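Local coordinates for putative peptidyl-arginine deiminase family protein (Campylobacter jejuni subsp. jejuni serotype O:2, PDB 6B10) that probably hydrolyses the guanidine group of agmatine to give N-carbamoylputrescine and ammonia, as a deiminase of the guanidino-group-modifying (pentein) superfamily, at residues Gly92-Val97 / Glu184-Lys189; Ile307-Arg312 / Gly319-Ser324; Lys45-Val50 / Ala279-Phe284. All coordinates share one frame; numbering follows the deposited sequence.

In the fold
The chain has the α/β-propeller fold of the pentein superfamily, and the three contacts sample two sides of it. Contacts 2 and 3, centres about 7 Å apart, share one sheet: strand 279-284 serves contact 3 and its parallel neighbour 305-310 contact 2. Probable backbone hydrogen bonds join these strands (Val309 N with Val282 O, Ala311 N with Phe284 O), and Ser320 and Leu321 pack on Pro283. Contact 1, on strand 94-98 of another sheet, lies across the chain's centre, about 25 Å and 26 Å from them, centre to centre. Along the chain it is nested inside contact 3. Contact 3 brings an early helix onto a late strand, and contact 2 adds the following loop to the same sheet.

Contact 1: Gly92-Val97 / Glu184-Lys189; sequences GAIDIV and EIFGLK
Ile96 holds CG1 between its backbone N and carbonyl carbon (chi1 51°), which turns its other branch, CG2, to the side opposite the carbonyl and up against Phe186. Phe186, its CG trans to its own carbonyl carbon (chi1 -72°), swings its ring out toward the strand. CG2 of Ile96 comes within 3.7 Å of Phe186 CD1 and also borders CE1, approaching the ring on a slant. Ile94 uses the same branch differently: its methyl CG2 lies near the ring plane at the rim, 4.2 Å from Phe186 CE1. Both isoleucines cross the phenylalanine at about a right angle. Residues 94 and 96 project from the same side of the strand, whereas Asp95 between them points the other way and forms a salt bridge with Arg333.

Here helix 175-186 packs its Phe186 side chain against strand 94-98 of the α/β fold of the pentein family. Strand 94-98 pairs with the antiparallel strand 101-108. After Phe186 comes Gly187, the first residue to leave helical geometry, with a positive phi. Phe151 meets the Phe186 ring from outside the two segments, with about 50° between the planes. Within the helix, Ile185 CG2 sits 3.8 Å above the plane of the Phe186 ring, offset toward the rim. Near the start of the strand a potassium ion is bound by Phe91, Asp106 and Phe107, with the side chain of Ile94 about 7 Å from it.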
# COMPACT_ATOMS: atom_id res chain seq x y z
N GLY A 92 8.84 -2.28 3.63
CA GLY A 92 8.36 -3.30 4.58
C GLY A 92 8.32 -4.72 4.03
O GLY A 92 8.32 -4.94 2.82
N ALA A 93 8.29 -5.69 4.94
CA ALA A 93 8.24 -7.10 4.56
C ALA A 93 6.87 -7.47 4.00
O ALA A 93 5.85 -7.01 4.50
CB ALA A 93 8.57 -7.97 5.76
N ILE A 94 6.86 -8.32 2.97
CA ILE A 94 5.62 -8.71 2.28
C ILE A 94 5.31 -10.19 2.54
O ILE A 94 6.13 -11.05 2.25
CB ILE A 94 5.72 -8.44 0.76
CG1 ILE A 94 5.76 -6.94 0.50
CG2 ILE A 94 4.55 -9.05 0.01
CD1 ILE A 94 6.29 -6.58 -0.88
N ASP A 95 4.12 -10.46 3.08
CA ASP A 95 3.70 -11.84 3.37
C ASP A 95 3.26 -12.60 2.14
O ASP A 95 2.60 -12.05 1.26
CB ASP A 95 2.54 -11.86 4.38
CG ASP A 95 2.97 -11.52 5.79
OD1 ASP A 95 4.16 -11.71 6.14
OD2 ASP A 95 2.10 -11.05 6.56
N ILE A 96 3.63 -13.88 2.09
CA ILE A 96 3.01 -14.87 1.20
C ILE A 96 2.61 -16.07 2.04
O ILE A 96 3.07 -16.21 3.17
CB ILE A 96 3.95 -15.33 0.07
CG1 ILE A 96 5.31 -15.78 0.63
CG2 ILE A 96 4.15 -14.21 -0.95
CD1 ILE A 96 6.10 -16.65 -0.33
N VAL A 97 1.75 -16.92 1.50
CA VAL A 97 1.50 -18.22 2.09
C VAL A 97 2.43 -19.20 1.37
O VAL A 97 2.37 -19.33 0.15
CB VAL A 97 0.04 -18.68 1.94
CG1 VAL A 97 -0.22 -19.92 2.78
CG2 VAL A 97 -0.93 -17.57 2.35
N GLU A 184 6.77 -16.80 -10.32
CA GLU A 184 7.35 -17.87 -9.52
C GLU A 184 7.42 -17.49 -8.05
O GLU A 184 7.13 -18.31 -7.18
CB GLU A 184 8.74 -18.23 -10.04
CG GLU A 184 8.69 -18.95 -11.37
CD GLU A 184 10.03 -19.07 -12.04
OE1 GLU A 184 11.02 -18.50 -11.52
OE2 GLU A 184 10.09 -19.73 -13.10
N ILE A 185 7.78 -16.24 -7.78
CA ILE A 185 7.87 -15.73 -6.42
C ILE A 185 6.51 -15.69 -5.71
O ILE A 185 6.41 -16.01 -4.53
CB ILE A 185 8.47 -14.31 -6.40
CG1 ILE A 185 9.94 -14.34 -6.83
CG2 ILE A 185 8.35 -13.69 -5.02
CD1 ILE A 185 10.50 -13.00 -7.25
N PHE A 186 5.48 -15.28 -6.44
CA PHE A 186 4.16 -15.08 -5.83
C PHE A 186 3.14 -16.18 -6.19
O PHE A 186 1.97 -16.07 -5.84
CB PHE A 186 3.63 -13.69 -6.19
CG PHE A 186 4.35 -12.57 -5.49
CD1 PHE A 186 4.15 -12.35 -4.13
CD2 PHE A 186 5.21 -11.73 -6.18
CE1 PHE A 186 4.81 -11.33 -3.47
CE2 PHE A 186 5.87 -10.70 -5.53
CZ PHE A 186 5.67 -10.50 -4.17
N GLY A 187 3.59 -17.22 -6.89
CA GLY A 187 2.70 -18.30 -7.30
C GLY A 187 1.56 -17.85 -8.19
O GLY A 187 0.43 -18.30 -8.05
N LEU A 188 1.86 -16.96 -9.11
CA LEU A 188 0.82 -16.31 -9.91
C LEU A 188 0.51 -17.08 -11.20
O LEU A 188 1.38 -17.74 -11.74
CB LEU A 188 1.25 -14.89 -10.26
CG LEU A 188 1.60 -14.01 -9.06
CD1 LEU A 188 2.32 -12.75 -9.52
CD2 LEU A 188 0.35 -13.66 -8.28
N LYS A 189 -0.73 -16.97 -11.67
CA LYS A 189 -1.08 -17.45 -12.99
C LYS A 189 -1.12 -16.32 -14.02
O LYS A 189 -1.03 -16.57 -15.21
CB LYS A 189 -2.41 -18.22 -12.98
CG LYS A 189 -3.66 -17.37 -12.76
CD LYS A 189 -4.82 -18.27 -12.37
CE LYS A 189 -6.13 -17.52 -12.28
NZ LYS A 189 -7.14 -18.30 -11.51

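Contact 2: Ile307-Arg312 / Gly319-Ser324; sequences IGVDAR and GSLHCS
Ser320 is the first residue of 319-324 to touch the other segment: its OG stands 3.6 Å from the Ala311 methyl CB, a plain van der Waals meeting. OG is swung trans to the backbone N (chi1 -173°), and the same OG that rests on the Ala311 methyl is hydrogen-bonded with Tyr285 OH. Leu321 comes next and points toward strand 305-310. Its two methyls divide the work: Leu321 CD1 lies 4.1 Å from Val309 CB, and Leu321 CD2 lies 4.1 Å from Val309 CG1 while also approaching Ala311 CB at 4.3 Å. The leucine end is therefore set against two residues that alternate with Asp310 and present their side chains on the same side of the chain.

His322 is held by Asp209 at ND1 and Glu15 at NE2, and the backbone N of Cys323 is bonded to Asn272. At Ser324 the run folds back on itself: OG donates to Leu321 O at 2.8 Å and the backbone N reaches the same oxygen at 3.2 Å, both from one face of the carbonyl, which ties the turn to Leu321.

Across from this, Asp310 points away from Leu321 and is gripped side-on by Arg312. Arg312 NE donates to Asp310 OD1 at 3.0 Å and Arg312 NH2 to Asp310 OD2 at 2.9 Å, nearly in the guanidinium plane and on the syn sides of the carboxylate, so the two-nitrogen grip holds the two flat groups edge to edge and roughly coplanar.

The loop thus lies against strand 305-310 and the adjoining strand 279-284, where Pro283 touches Ser320 and Ile281 touches Leu321, while helix 37-52 borders it through Tyr44 and Phe47 at Ser324.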
# COMPACT_ATOMS: atom_id res chain seq x y z
N ILE A 307 -14.11 4.26 5.81
CA ILE A 307 -13.87 5.41 6.68
C ILE A 307 -12.86 6.36 6.05
O ILE A 307 -11.73 5.96 5.75
CB ILE A 307 -13.38 4.97 8.08
CG1 ILE A 307 -14.44 4.12 8.78
CG2 ILE A 307 -13.03 6.18 8.95
CD1 ILE A 307 -13.91 3.31 9.94
N GLY A 308 -13.26 7.61 5.88
CA GLY A 308 -12.39 8.62 5.28
C GLY A 308 -11.45 9.23 6.30
O GLY A 308 -11.87 9.61 7.38
N VAL A 309 -10.18 9.35 5.95
CA VAL A 309 -9.19 10.00 6.81
C VAL A 309 -8.51 11.08 6.00
O VAL A 309 -8.00 10.82 4.91
CB VAL A 309 -8.13 9.00 7.32
CG1 VAL A 309 -6.96 9.72 7.96
CG2 VAL A 309 -8.76 8.02 8.31
N ASP A 310 -8.53 12.29 6.53
CA ASP A 310 -7.91 13.44 5.88
C ASP A 310 -6.46 13.13 5.58
O ASP A 310 -5.67 12.93 6.50
CB ASP A 310 -8.04 14.66 6.82
CG ASP A 310 -7.52 15.94 6.20
OD1 ASP A 310 -7.09 15.95 5.03
OD2 ASP A 310 -7.56 16.97 6.90
N ALA A 311 -6.11 13.08 4.30
CA ALA A 311 -4.78 12.65 3.87
C ALA A 311 -3.94 13.76 3.24
O ALA A 311 -2.87 13.50 2.69
CB ALA A 311 -4.90 11.49 2.89
N ARG A 312 -4.42 15.00 3.33
CA ARG A 312 -3.77 16.13 2.65
C ARG A 312 -2.32 16.35 3.05
O ARG A 312 -1.47 16.60 2.20
CB ARG A 312 -4.56 17.42 2.91
CG ARG A 312 -5.91 17.44 2.21
CD ARG A 312 -6.67 18.70 2.56
NE ARG A 312 -6.96 18.74 3.99
CZ ARG A 312 -7.35 19.83 4.65
NH1 ARG A 312 -7.49 20.99 4.02
NH2 ARG A 312 -7.59 19.75 5.94
N GLY A 319 3.06 10.91 -0.92
CA GLY A 319 2.41 9.65 -0.63
C GLY A 319 1.11 9.87 0.11
O GLY A 319 0.80 10.98 0.51
N SER A 320 0.34 8.80 0.28
CA SER A 320 -0.93 8.89 0.98
C SER A 320 -1.04 7.69 1.91
O SER A 320 -0.03 7.08 2.24
CB SER A 320 -2.07 9.00 -0.03
OG SER A 320 -3.31 9.25 0.61
N LEU A 321 -2.25 7.34 2.34
CA LEU A 321 -2.46 6.37 3.42
C LEU A 321 -1.78 5.03 3.18
O LEU A 321 -1.07 4.54 4.05
CB LEU A 321 -3.95 6.15 3.71
CG LEU A 321 -4.80 7.37 4.11
CD1 LEU A 321 -6.24 6.96 4.33
CD2 LEU A 321 -4.26 8.08 5.35
N HIS A 322 -1.99 4.45 1.99
CA HIS A 322 -1.45 3.11 1.67
C HIS A 322 0.08 3.10 1.70
O HIS A 322 0.68 2.14 2.17
CB HIS A 322 -1.95 2.63 0.30
CG HIS A 322 -1.74 1.17 0.04
ND1 HIS A 322 -0.88 0.71 -0.93
CD2 HIS A 322 -2.29 0.07 0.62
CE1 HIS A 322 -0.90 -0.62 -0.94
NE2 HIS A 322 -1.75 -1.03 -0.01
N CYS A 323 0.69 4.16 1.18
CA CYS A 323 2.15 4.29 1.16
C CYS A 323 2.78 4.33 2.55
O CYS A 323 3.92 3.92 2.74
CB CYS A 323 2.57 5.57 0.41
SG CYS A 323 2.08 5.65 -1.32
N SER A 324 2.03 4.83 3.53
CA SER A 324 2.53 4.99 4.89
C SER A 324 2.36 3.77 5.80
O SER A 324 2.63 3.87 7.00
CB SER A 324 1.82 6.16 5.55
OG SER A 324 0.56 5.73 6.04

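Contact 3: Lys45-Val50 / Ala279-Phe284; sequences KEFVKV and ALIVPF
Val50 and Ile281 are the nearest residues of the two backbones, with CA atoms 8.3 Å apart. One segment is regular helix, within 37-52, carrying the bonds Lys49 N to Lys45 O and Val50 N to Glu46 O. The other is extended strand, with no hydrogen bond passing between the two, so only side chains bridge the gap. Ile281 spans it alone on the strand side, meeting Phe47 and Val50, three positions apart on the helix.

Ile281 offers a different branch to each. Ile281 CG2 lies at the edge of the Phe47 ring, near its plane, 3.7 Å from Phe47 CE1 and with CD1 also close, and the two side chains meet at a slant. The ring gets there because Phe47 CG is extended trans to the backbone N (chi1 -175°), carrying the ring toward the strand although the residue's first bond does not point that way. On the other branch, Ile281 CD1 reaches Val50 CG1 at 3.7 Å, the two side chains passing alongside each other in opposite directions.

Neighbouring strand 305-310 extends the same apolar surface, Val309 touching both Ile281 and Val50. Leu280 and Val282 point from the strand to its other face, where helix 289-300 packs. The sheet is consequently layered between helices 37-52 and 289-300. With the parallel strands 279-284 and 305-310 joined by helix 289-300 in a beta-alpha-beta crossover, this is the layered α/β construction of the pentein propeller.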
# COMPACT_ATOMS: atom_id res chain seq x y z
N LYS A 45 -2.05 10.43 14.15
CA LYS A 45 -2.86 10.15 15.33
C LYS A 45 -4.29 9.81 14.95
O LYS A 45 -4.89 8.88 15.49
CB LYS A 45 -2.84 11.34 16.30
CG LYS A 45 -3.57 11.08 17.61
N GLU A 46 -4.84 10.56 14.00
CA GLU A 46 -6.19 10.32 13.52
C GLU A 46 -6.27 8.97 12.82
O GLU A 46 -7.16 8.17 13.09
CB GLU A 46 -6.63 11.44 12.57
CG GLU A 46 -8.13 11.50 12.33
CD GLU A 46 -8.92 11.65 13.62
OE1 GLU A 46 -8.52 12.48 14.48
OE2 GLU A 46 -9.92 10.93 13.79
N PHE A 47 -5.30 8.74 11.93
CA PHE A 47 -5.22 7.50 11.15
C PHE A 47 -5.09 6.29 12.07
O PHE A 47 -5.81 5.30 11.93
CB PHE A 47 -4.05 7.61 10.16
CG PHE A 47 -3.91 6.45 9.19
CD1 PHE A 47 -5.01 5.73 8.74
CD2 PHE A 47 -2.66 6.12 8.69
CE1 PHE A 47 -4.86 4.68 7.85
CE2 PHE A 47 -2.50 5.08 7.79
CZ PHE A 47 -3.60 4.36 7.37
N VAL A 48 -4.18 6.40 13.04
CA VAL A 48 -3.95 5.35 14.02
C VAL A 48 -5.20 5.09 14.86
O VAL A 48 -5.60 3.94 15.04
CB VAL A 48 -2.76 5.69 14.96
CG1 VAL A 48 -2.64 4.67 16.08
CG2 VAL A 48 -1.46 5.74 14.17
N LYS A 49 -5.81 6.16 15.37
CA LYS A 49 -7.04 6.02 16.17
C LYS A 49 -8.12 5.25 15.41
O LYS A 49 -8.77 4.36 15.97
CB LYS A 49 -7.58 7.40 16.60
CG LYS A 49 -6.96 7.95 17.87
CD LYS A 49 -7.63 9.23 18.34
N VAL A 50 -8.32 5.60 14.14
CA VAL A 50 -9.31 4.94 13.29
C VAL A 50 -9.02 3.44 13.16
O VAL A 50 -9.89 2.60 13.44
CB VAL A 50 -9.38 5.59 11.89
CG1 VAL A 50 -10.16 4.73 10.91
CG2 VAL A 50 -10.03 6.97 11.99
N ALA A 279 -12.79 -3.21 7.63
CA ALA A 279 -12.83 -1.84 7.19
C ALA A 279 -11.90 -1.54 6.02
O ALA A 279 -10.94 -2.27 5.76
CB ALA A 279 -12.52 -0.90 8.35
N LEU A 280 -12.24 -0.47 5.32
CA LEU A 280 -11.43 0.08 4.25
C LEU A 280 -11.22 1.55 4.56
O LEU A 280 -12.17 2.32 4.62
CB LEU A 280 -12.15 -0.08 2.91
CG LEU A 280 -11.45 0.59 1.72
CD1 LEU A 280 -10.07 0.01 1.48
CD2 LEU A 280 -12.30 0.47 0.47
N ILE A 281 -9.96 1.93 4.76
CA ILE A 281 -9.65 3.30 5.14
C ILE A 281 -9.27 4.05 3.87
O ILE A 281 -8.29 3.71 3.21
CB ILE A 281 -8.50 3.37 6.17
CG1 ILE A 281 -8.69 2.33 7.29
CG2 ILE A 281 -8.39 4.77 6.75
CD1 ILE A 281 -10.00 2.43 8.04
N VAL A 282 -10.04 5.08 3.54
CA VAL A 282 -9.86 5.80 2.27
C VAL A 282 -9.34 7.21 2.53
O VAL A 282 -9.75 7.86 3.49
CB VAL A 282 -11.16 5.84 1.43
CG1 VAL A 282 -11.62 4.43 1.10
CG2 VAL A 282 -12.29 6.59 2.13
N PRO A 283 -8.43 7.70 1.67
CA PRO A 283 -7.98 9.07 1.83
C PRO A 283 -9.07 10.07 1.44
O PRO A 283 -9.73 9.89 0.42
CB PRO A 283 -6.77 9.18 0.89
CG PRO A 283 -6.93 8.07 -0.09
CD PRO A 283 -7.79 7.02 0.53
N PHE A 284 -9.26 11.08 2.28
CA PHE A 284 -10.12 12.22 1.99
C PHE A 284 -9.22 13.43 1.77
O PHE A 284 -8.17 13.56 2.41
CB PHE A 284 -11.08 12.48 3.16
CG PHE A 284 -12.40 11.73 3.08
CD1 PHE A 284 -12.58 10.63 2.23
CD2 PHE A 284 -13.46 12.12 3.89
CE1 PHE A 284 -13.80 9.96 2.19
CE2 PHE A 284 -14.68 11.45 3.85
CZ PHE A 284 -14.85 10.37 3.00